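Side-chain contact in cytolethal distending toxin subunit B (Escherichia coli, PDB 2F1N), which nicks DNA as the endonuclease subunit of a tripartite toxin, very probably causing the DNA damage that arrests intoxicated cells in G2/M: residues 191-194 with 195-199. Numbering follows the deposited sequence.
Sequences ADLE and MNLTV
The side-chain amide of Asn-196 reaches back over the last turn of helix 190-194 and gives its ND2 to the carbonyl O of Asp-192, 2.9 Å away. This bond is nearly straight, 165° at the hydrogen, and the donor lies in the carbonyl plane. A chi1 of -73° swings CG away from the residue's own C=O and back toward the helix end, where the amide takes a carbonyl that the backbone N of Asn-196, bonded to Leu-193 O, does not reach. The carboxylate of Asp-192 stays out of that bond: its plane is turned 66° from the amide, and OD2 forms a salt bridge with Arg-188.

Backbone donors take the three other carbonyls of the turn. Met-195 N makes an i to i-4 helical bond to Ala-191 O at 3.1 Å. Asn-196 N binds Leu-193 O at 3.1 Å, and Leu-197 N closes a type I turn onto Glu-194 O at 3.2 Å. Leu-197 folds back beneath this turn, CD2 meeting Leu-193 CD1 at 4.2 Å, while its CD1 lies 3.7 Å from OE1 of Glu-194, whose side chain crosses it at about a right angle.

The whole piece belongs to the nuclear localization signal, at the periphery of the DNase I-like fold. Leu-193 is buried against Tyr-223 and Val-225 of strand 222-228, Ile-207 of strand 205-208 and the start of helix 156-168. Leu-197 packs on Val-160 of that helix, and Thr-198, at the N-cap position of helix 199-203, gives its backbone N to Glu-161 OE2 there.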
# COMPACT_ATOMS: atom_id res chain seq x y z
N ALA A 191 -14.84 -6.59 -8.41
CA ALA A 191 -16.26 -6.84 -8.15
C ALA A 191 -16.50 -7.90 -7.08
O ALA A 191 -17.51 -7.83 -6.34
CB ALA A 191 -17.01 -7.20 -9.47
N ASP A 192 -15.59 -8.89 -6.99
CA ASP A 192 -15.68 -9.89 -5.96
C ASP A 192 -15.49 -9.34 -4.55
O ASP A 192 -16.12 -9.79 -3.62
CB ASP A 192 -14.69 -11.03 -6.21
CG ASP A 192 -14.96 -12.21 -5.36
OD1 ASP A 192 -16.03 -12.85 -5.57
OD2 ASP A 192 -14.20 -12.61 -4.46
N LEU A 193 -14.58 -8.37 -4.40
CA LEU A 193 -14.47 -7.67 -3.14
C LEU A 193 -15.73 -6.80 -2.86
O LEU A 193 -16.27 -6.86 -1.76
CB LEU A 193 -13.25 -6.75 -3.20
CG LEU A 193 -13.00 -5.89 -1.96
CD1 LEU A 193 -12.87 -6.75 -0.65
CD2 LEU A 193 -11.70 -5.10 -2.25
N GLU A 194 -16.17 -6.02 -3.85
CA GLU A 194 -17.24 -5.01 -3.64
C GLU A 194 -18.51 -5.68 -3.12
O GLU A 194 -19.12 -5.20 -2.15
CB GLU A 194 -17.52 -4.24 -4.95
CG GLU A 194 -18.70 -3.27 -4.87
CD GLU A 194 -18.43 -2.06 -3.98
OE1 GLU A 194 -17.28 -1.89 -3.49
OE2 GLU A 194 -19.38 -1.26 -3.76
N MET A 195 -18.87 -6.82 -3.73
CA MET A 195 -20.13 -7.53 -3.40
C MET A 195 -20.14 -8.21 -2.02
O MET A 195 -21.20 -8.62 -1.52
CB MET A 195 -20.57 -8.50 -4.51
CG MET A 195 -20.00 -9.92 -4.38
SD MET A 195 -20.14 -10.91 -5.89
CE MET A 195 -21.48 -11.93 -5.61
N ASN A 196 -18.95 -8.34 -1.44
CA ASN A 196 -18.74 -8.95 -0.14
C ASN A 196 -18.44 -7.95 0.98
O ASN A 196 -18.13 -8.34 2.10
CB ASN A 196 -17.73 -10.09 -0.28
CG ASN A 196 -18.36 -11.29 -0.97
OD1 ASN A 196 -19.26 -11.88 -0.40
ND2 ASN A 196 -17.93 -11.62 -2.20
N LEU A 197 -18.57 -6.66 0.68
CA LEU A 197 -18.50 -5.63 1.71
C LEU A 197 -19.87 -5.36 2.32
O LEU A 197 -20.88 -5.53 1.64
CB LEU A 197 -17.93 -4.33 1.13
CG LEU A 197 -16.50 -4.44 0.63
CD1 LEU A 197 -16.19 -3.23 -0.17
CD2 LEU A 197 -15.54 -4.59 1.81
N THR A 198 -19.91 -4.96 3.59
CA THR A 198 -21.18 -4.53 4.19
C THR A 198 -21.73 -3.28 3.49
O THR A 198 -21.01 -2.51 2.87
CB THR A 198 -21.06 -4.24 5.70
OG1 THR A 198 -20.02 -3.27 5.90
CG2 THR A 198 -20.58 -5.44 6.47
N VAL A 199 -23.04 -3.07 3.63
CA VAL A 199 -23.66 -1.89 3.03
C VAL A 199 -23.00 -0.56 3.45
O VAL A 199 -22.70 0.26 2.60
CB VAL A 199 -25.15 -1.81 3.39
CG1 VAL A 199 -25.75 -0.51 2.83
CG2 VAL A 199 -25.87 -3.07 2.92